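Local coordinates for protein peptidoglycan-N-acetylglucosamine deacetylase BC_1974 (Bacillus cereus, PDB 5N1P) that removes the acetyl group from N-acetylglucosamine residues of peptidoglycan, a metal-dependent hydrolysis for which zinc, cobalt or nickel can serve as cofactor, at residues S128-Y133 / I145-V149; T22-A28 / V173-L177; P12-A17 / L45-E49. One frame throughout, in Å; residues are numbered along the deposited sequence.

Overall arrangement
All three contacts belong to the NodB homology domain, whose parallel sheet is flanked by helices. Interaction 3 closes first, joining the turn before helix 16-25 to helix 43-51. Interaction 2 pairs the end of helix 16-25 with helix 167-182; its segments alternate along the chain with those of interaction 3, centres about 15 Å apart. Interaction 1, between the loop after strand 126-127 and helix 138-152, is nested inside the chain loop that interaction 2 closes. Its centre is about 16 Å from that of interaction 2, touched through A146 against A175 and I176, and about 21 Å from interaction 3's. They join the domain's helices to one another and to loops running toward the active site.

Interaction 1 of 3, residues S128-Y133 / I145-V149; sequences SLDWRY and IAQNV
The carboxamide of N148, on helix 138-152, supplies both hydrogen bonds that link this helix to the loop 128-133. Its ND2 gives one N-H to the phenolic OH of Y133 at 2.9 Å, almost straight at 174°, and the other to the backbone carbonyl O of S128 at 3.1 Å. Both acceptors lie close to the amide plane of N148, so each N-H is used along its own direction and the rotation of the amide is fixed. At the carbonyl end the fit is less regular, since ND2 sits above the plane of the S128 peptide. ND2 also meets the tyrosine ring at its edge, the ring and amide planes being turned 36° apart.

Apolar packing comes mostly from I145, one turn earlier. Its CG1 lies 3.6 Å from CD1 of Y133, the two side chains sliding past each other in opposite directions. With CG1 beside the backbone N (chi1 -68°) and the chain extended beyond it, the tip of I145 reaches the loop, where CD1 touches CB of D130 at 3.7 Å. The other branch, CG2, faces CB of S128, which is also met by V149 CG2 at 3.8 Å.

Within the loop, S128 OG accepts from the backbone N of D130 in an ST turn and is also bonded to the carbonyl of L161. D130 turns its carboxylate away from the helix: OD1 bonds to ND1 of H163 and OD2 to S169. The bond from D130 OD1 probably helps set the orientation of the H163 imidazole. The chemistry therefore implies a division of labour: N148 and I145 fix the loop from one side, an arrangement consistent with D130 acting as a second-shell partner of H163, the inferred proton donor.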
# COMPACT_ATOMS: atom_id res chain seq x y z
N SER A 128 -3.21 10.23 -3.30
CA SER A 128 -3.32 10.52 -4.73
C SER A 128 -4.71 10.97 -5.15
O SER A 128 -4.90 11.47 -6.26
CB SER A 128 -2.92 9.29 -5.55
OG SER A 128 -3.91 8.28 -5.41
N LEU A 129 -5.69 10.75 -4.27
CA LEU A 129 -7.09 11.06 -4.58
C LEU A 129 -7.59 10.31 -5.81
O LEU A 129 -8.52 10.76 -6.48
CB LEU A 129 -7.29 12.56 -4.77
CG LEU A 129 -6.96 13.42 -3.55
CD1 LEU A 129 -7.06 14.91 -3.90
CD2 LEU A 129 -7.89 13.07 -2.39
N ASP A 130 -6.97 9.17 -6.11
CA ASP A 130 -7.28 8.48 -7.36
C ASP A 130 -8.76 8.08 -7.46
O ASP A 130 -9.32 8.03 -8.55
CB ASP A 130 -6.35 7.27 -7.56
CG ASP A 130 -6.37 6.28 -6.40
OD1 ASP A 130 -6.93 6.57 -5.32
OD2 ASP A 130 -5.80 5.19 -6.60
N TRP A 131 -9.41 7.87 -6.32
CA TRP A 131 -10.84 7.53 -6.29
C TRP A 131 -11.74 8.65 -6.83
O TRP A 131 -12.87 8.39 -7.25
CB TRP A 131 -11.28 7.18 -4.87
CG TRP A 131 -11.19 8.33 -3.91
CD1 TRP A 131 -10.11 8.66 -3.14
CD2 TRP A 131 -12.22 9.28 -3.57
NE1 TRP A 131 -10.39 9.76 -2.38
CE2 TRP A 131 -11.68 10.16 -2.62
CE3 TRP A 131 -13.54 9.48 -4.01
CZ2 TRP A 131 -12.42 11.21 -2.08
CZ3 TRP A 131 -14.28 10.52 -3.46
CH2 TRP A 131 -13.71 11.38 -2.51
N ARG A 132 -11.25 9.89 -6.80
CA ARG A 132 -12.05 11.02 -7.28
C ARG A 132 -12.37 10.91 -8.76
O ARG A 132 -13.35 11.46 -9.25
CB ARG A 132 -11.32 12.34 -7.04
CG ARG A 132 -11.39 12.86 -5.62
CD ARG A 132 -11.11 14.34 -5.62
NE ARG A 132 -10.99 14.89 -4.27
CZ ARG A 132 -10.59 16.14 -4.02
NH1 ARG A 132 -10.29 16.95 -5.02
NH2 ARG A 132 -10.51 16.56 -2.77
N TYR A 133 -11.52 10.19 -9.49
CA TYR A 133 -11.65 10.14 -10.93
C TYR A 133 -12.10 8.76 -11.39
O TYR A 133 -11.93 8.41 -12.55
CB TYR A 133 -10.34 10.58 -11.57
CG TYR A 133 -9.72 11.74 -10.82
CD1 TYR A 133 -8.68 11.54 -9.92
CD2 TYR A 133 -10.22 13.03 -10.96
CE1 TYR A 133 -8.13 12.58 -9.21
CE2 TYR A 133 -9.68 14.09 -10.25
CZ TYR A 133 -8.63 13.85 -9.37
OH TYR A 133 -8.07 14.88 -8.66
N ILE A 145 -4.16 12.64 -11.47
CA ILE A 145 -3.63 11.90 -10.34
C ILE A 145 -2.13 12.14 -10.18
O ILE A 145 -1.63 12.36 -9.07
CB ILE A 145 -3.92 10.40 -10.50
CG1 ILE A 145 -5.41 10.17 -10.37
CG2 ILE A 145 -3.16 9.58 -9.45
CD1 ILE A 145 -5.85 8.79 -10.85
N ALA A 146 -1.42 12.14 -11.30
CA ALA A 146 0.01 12.38 -11.27
C ALA A 146 0.30 13.77 -10.69
O ALA A 146 1.18 13.92 -9.84
CB ALA A 146 0.62 12.23 -12.65
N GLN A 147 -0.46 14.79 -11.10
CA GLN A 147 -0.20 16.12 -10.55
C GLN A 147 -0.60 16.20 -9.07
O GLN A 147 -0.00 16.96 -8.32
CB GLN A 147 -0.89 17.22 -11.36
CG GLN A 147 -2.41 17.17 -11.39
CD GLN A 147 -3.02 18.53 -11.65
OE1 GLN A 147 -2.47 19.56 -11.24
NE2 GLN A 147 -4.14 18.56 -12.35
N ASN A 148 -1.60 15.42 -8.66
CA ASN A 148 -1.96 15.38 -7.24
C ASN A 148 -0.79 14.91 -6.41
O ASN A 148 -0.47 15.48 -5.36
CB ASN A 148 -3.16 14.47 -6.98
CG ASN A 148 -4.46 15.03 -7.53
OD1 ASN A 148 -4.55 16.21 -7.90
ND2 ASN A 148 -5.48 14.18 -7.57
N VAL A 149 -0.13 13.86 -6.89
CA VAL A 149 1.03 13.31 -6.21
C VAL A 149 2.24 14.24 -6.29
O VAL A 149 2.84 14.57 -5.27
CB VAL A 149 1.42 11.94 -6.78
CG1 VAL A 149 2.73 11.46 -6.17
CG2 VAL A 149 0.31 10.95 -6.50

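Interaction 2 of 3, residues T22-A28 / V173-L177; sequences TLKQHDA and VPAIL
The backbones approach to 7.2 Å between the CA atoms of T22 and P174 and to 7.8 Å between those of H26 and L177, and the contact is made by side chains. L177 lays its CD1 methyl over one face of the H26 imidazole, a CH-pi contact 4.1 Å from the ring centroid and 29° off its normal. The ring is held in place by a nearly straight bond from ND1 to the carbonyl O of T22 (2.9 Å), which lies in the imidazole plane. The other methyl of L177, CD2, packs on CB of A28 at 3.9 Å. One turn back, CG2 of T22, anti to its own N, meets CG of P174 at 3.9 Å, while OG1 is hydrogen-bonded to the carbonyl O of E18. V173 CG1 adds apolar contact with L23 CD2.

Helix 16-25 ends here in a Schellman motif with D27 at C-prime: A28 N bonds to L23 O and D27 N to K24 O. L177 also touches L6 and F187, and V173 touches F8. Two outer helices thus pack next to each other on the parallel strands of the distorted beta/alpha barrel of CE4 (NodB) deacetylases.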
# COMPACT_ATOMS: atom_id res chain seq x y z
N THR A 22 5.21 -2.12 -15.58
CA THR A 22 5.58 -0.72 -15.61
C THR A 22 6.67 -0.42 -14.58
O THR A 22 7.65 0.26 -14.88
CB THR A 22 4.34 0.18 -15.36
OG1 THR A 22 3.41 -0.00 -16.44
CG2 THR A 22 4.74 1.65 -15.28
N LEU A 23 6.51 -0.95 -13.37
CA LEU A 23 7.50 -0.76 -12.32
C LEU A 23 8.86 -1.34 -12.73
O LEU A 23 9.90 -0.71 -12.54
CB LEU A 23 7.02 -1.39 -11.01
CG LEU A 23 5.80 -0.67 -10.39
CD1 LEU A 23 5.20 -1.49 -9.26
CD2 LEU A 23 6.21 0.73 -9.92
N LYS A 24 8.83 -2.54 -13.31
CA LYS A 24 10.06 -3.20 -13.75
C LYS A 24 10.77 -2.42 -14.85
O LYS A 24 12.00 -2.31 -14.85
CB LYS A 24 9.76 -4.62 -14.24
CG LYS A 24 11.00 -5.41 -14.63
CD LYS A 24 10.64 -6.78 -15.17
CE LYS A 24 10.00 -7.65 -14.11
NZ LYS A 24 9.79 -9.05 -14.59
N GLN A 25 10.00 -1.88 -15.79
CA GLN A 25 10.55 -1.10 -16.90
C GLN A 25 11.22 0.20 -16.44
O GLN A 25 12.05 0.76 -17.16
CB GLN A 25 9.44 -0.79 -17.92
CG GLN A 25 9.04 -2.00 -18.76
CD GLN A 25 7.68 -1.84 -19.42
OE1 GLN A 25 7.08 -0.77 -19.38
NE2 GLN A 25 7.19 -2.91 -20.03
N HIS A 26 10.88 0.66 -15.24
CA HIS A 26 11.52 1.84 -14.66
C HIS A 26 12.39 1.48 -13.46
O HIS A 26 12.84 2.37 -12.73
CB HIS A 26 10.47 2.87 -14.23
CG HIS A 26 9.68 3.45 -15.36
ND1 HIS A 26 8.57 2.82 -15.89
CD2 HIS A 26 9.82 4.61 -16.04
CE1 HIS A 26 8.07 3.56 -16.86
NE2 HIS A 26 8.81 4.65 -16.98
N ASP A 27 12.63 0.19 -13.26
CA ASP A 27 13.42 -0.32 -12.13
C ASP A 27 12.99 0.31 -10.81
O ASP A 27 13.82 0.71 -10.00
CB ASP A 27 14.91 -0.10 -12.38
CG ASP A 27 15.44 -0.92 -13.54
OD1 ASP A 27 15.32 -2.16 -13.50
OD2 ASP A 27 15.97 -0.32 -14.51
N ALA A 28 11.68 0.40 -10.62
CA ALA A 28 11.13 0.94 -9.39
C ALA A 28 10.60 -0.20 -8.53
O ALA A 28 10.07 -1.17 -9.06
CB ALA A 28 10.02 1.93 -9.70
N VAL A 173 1.08 5.94 -13.08
CA VAL A 173 2.37 5.62 -12.50
C VAL A 173 3.58 6.06 -13.35
O VAL A 173 4.53 6.62 -12.79
CB VAL A 173 2.42 4.11 -12.16
CG1 VAL A 173 3.82 3.69 -11.77
CG2 VAL A 173 1.48 3.86 -11.00
N PRO A 174 3.55 5.88 -14.69
CA PRO A 174 4.72 6.39 -15.43
C PRO A 174 5.00 7.88 -15.21
O PRO A 174 6.16 8.24 -15.00
CB PRO A 174 4.34 6.13 -16.90
CG PRO A 174 3.46 4.94 -16.83
CD PRO A 174 2.64 5.13 -15.57
N ALA A 175 3.98 8.73 -15.21
CA ALA A 175 4.18 10.17 -15.00
C ALA A 175 4.61 10.49 -13.57
O ALA A 175 5.33 11.46 -13.34
CB ALA A 175 2.92 10.93 -15.35
N ILE A 176 4.14 9.69 -12.62
CA ILE A 176 4.54 9.87 -11.23
C ILE A 176 6.02 9.52 -11.07
O ILE A 176 6.77 10.24 -10.41
CB ILE A 176 3.70 9.00 -10.28
CG1 ILE A 176 2.28 9.55 -10.18
CG2 ILE A 176 4.34 8.94 -8.90
CD1 ILE A 176 1.32 8.59 -9.49
N LEU A 177 6.43 8.41 -11.67
CA LEU A 177 7.81 7.97 -11.60
C LEU A 177 8.74 9.02 -12.20
O LEU A 177 9.71 9.44 -11.57
CB LEU A 177 7.99 6.62 -12.30
CG LEU A 177 7.31 5.43 -11.62
CD1 LEU A 177 7.38 4.17 -12.46
CD2 LEU A 177 7.92 5.18 -10.26

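Interaction 3 of 3, residues P12-A17 / L45-E49; sequences PGKYTA and LVKRE
P12, which follows a cis peptide bond, packs its ring onto helix 43-51 and forms the dense end of the contact. CB of the proline meets CB of L45 at 3.8 Å, and its CG reaches CG2 of V46 at 3.9 Å. L45 forks between the P12-G13 backbone and the first turn of helix 16-25: CD1 comes 3.5 Å from the carbonyl O of G13 and also lies against P12 CB, whereas CD2 turns to CB of A17. Its CG stands beside the backbone N (chi1 -73°), which points this fork across the turn.

Next to this apolar patch, E49 brings its carboxylate oxygen OE2 into the packing. OE2 approaches CG2 of T16 to 3.2 Å, a tight fit, with the two side chains crossing at about a right angle. In the type I turn from G13 to T16, T16 N bonds to G13 O, and G13 N adds a side-chain bond across it to T16 OG1 (3.0 Å). OG1 has a further partner in D164.

Toward the partly exposed side the contact is looser. There R48 passes alongside A17, its NH1 3.7 Å from the alanine CB, and the guanidinium finds its firm polar partners in E52, by a salt bridge from NE, and N21, which accepts from NH2.

P12 is wedged among helix 43-51, L34 of strand 31-34 and N38 of helix 36-41, while Y15 of the turn packs on P167 and V170 of helix 167-182.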
# COMPACT_ATOMS: atom_id res chain seq x y z
N PRO A 12 -4.61 -8.14 -5.02
CA PRO A 12 -4.35 -7.90 -6.44
C PRO A 12 -5.61 -7.87 -7.29
O PRO A 12 -6.72 -8.17 -6.83
CB PRO A 12 -3.48 -9.10 -6.87
CG PRO A 12 -3.01 -9.74 -5.58
CD PRO A 12 -4.10 -9.45 -4.57
N GLY A 13 -5.43 -7.50 -8.55
CA GLY A 13 -6.57 -7.38 -9.45
C GLY A 13 -6.11 -7.44 -10.88
O GLY A 13 -4.95 -7.73 -11.16
N LYS A 14 -7.03 -7.14 -11.79
CA LYS A 14 -6.78 -7.33 -13.22
C LYS A 14 -5.86 -6.28 -13.87
O LYS A 14 -5.56 -6.38 -15.05
CB LYS A 14 -8.12 -7.35 -13.97
CG LYS A 14 -8.94 -6.09 -13.83
CD LYS A 14 -10.23 -6.21 -14.65
CE LYS A 14 -11.09 -4.96 -14.52
NZ LYS A 14 -11.59 -4.74 -13.13
N TYR A 15 -5.40 -5.30 -13.10
CA TYR A 15 -4.47 -4.30 -13.65
C TYR A 15 -3.09 -4.45 -13.02
O TYR A 15 -2.17 -3.70 -13.35
CB TYR A 15 -4.98 -2.88 -13.41
CG TYR A 15 -6.39 -2.64 -13.91
CD1 TYR A 15 -6.66 -2.60 -15.27
CD2 TYR A 15 -7.44 -2.46 -13.02
CE1 TYR A 15 -7.94 -2.39 -15.74
CE2 TYR A 15 -8.73 -2.24 -13.48
CZ TYR A 15 -8.97 -2.21 -14.83
OH TYR A 15 -10.24 -1.99 -15.30
N THR A 16 -2.95 -5.41 -12.12
CA THR A 16 -1.73 -5.54 -11.33
C THR A 16 -0.54 -6.03 -12.15
O THR A 16 0.59 -5.56 -11.96
CB THR A 16 -1.99 -6.46 -10.12
OG1 THR A 16 -3.02 -5.87 -9.33
CG2 THR A 16 -0.74 -6.63 -9.27
N ALA A 17 -0.77 -6.95 -13.07
CA ALA A 17 0.32 -7.44 -13.90
C ALA A 17 0.90 -6.29 -14.74
O ALA A 17 2.12 -6.15 -14.86
CB ALA A 17 -0.16 -8.59 -14.80
N LEU A 45 -0.21 -13.54 -8.75
CA LEU A 45 0.18 -12.13 -8.72
C LEU A 45 0.87 -11.79 -7.40
O LEU A 45 1.78 -10.96 -7.35
CB LEU A 45 -1.03 -11.22 -8.94
CG LEU A 45 -1.54 -11.23 -10.38
CD1 LEU A 45 -2.82 -10.42 -10.50
CD2 LEU A 45 -0.46 -10.69 -11.32
N VAL A 46 0.40 -12.42 -6.32
CA VAL A 46 1.06 -12.26 -5.03
C VAL A 46 2.51 -12.74 -5.14
O VAL A 46 3.43 -12.07 -4.67
CB VAL A 46 0.34 -13.04 -3.91
CG1 VAL A 46 1.08 -12.88 -2.60
CG2 VAL A 46 -1.12 -12.60 -3.79
N LYS A 47 2.69 -13.89 -5.76
CA LYS A 47 4.03 -14.46 -5.94
C LYS A 47 4.90 -13.51 -6.75
O LYS A 47 6.06 -13.24 -6.40
CB LYS A 47 3.95 -15.81 -6.63
CG LYS A 47 5.28 -16.53 -6.69
CD LYS A 47 5.12 -17.95 -7.22
CE LYS A 47 4.29 -18.78 -6.26
NZ LYS A 47 4.92 -20.12 -6.00
N ARG A 48 4.34 -12.99 -7.82
CA ARG A 48 5.10 -12.12 -8.69
C ARG A 48 5.49 -10.80 -8.00
O ARG A 48 6.62 -10.31 -8.15
CB ARG A 48 4.30 -11.88 -9.97
CG ARG A 48 5.16 -11.45 -11.09
CD ARG A 48 4.38 -11.06 -12.31
NE ARG A 48 5.15 -10.00 -12.92
CZ ARG A 48 4.71 -9.18 -13.86
NH1 ARG A 48 3.49 -9.32 -14.36
NH2 ARG A 48 5.52 -8.23 -14.29
N GLU A 49 4.56 -10.21 -7.24
CA GLU A 49 4.87 -8.99 -6.49
C GLU A 49 6.09 -9.19 -5.61
O GLU A 49 7.04 -8.40 -5.66
CB GLU A 49 3.67 -8.57 -5.63
CG GLU A 49 2.55 -7.93 -6.46
CD GLU A 49 1.27 -7.68 -5.68
OE1 GLU A 49 1.24 -7.88 -4.45
OE2 GLU A 49 0.28 -7.29 -6.33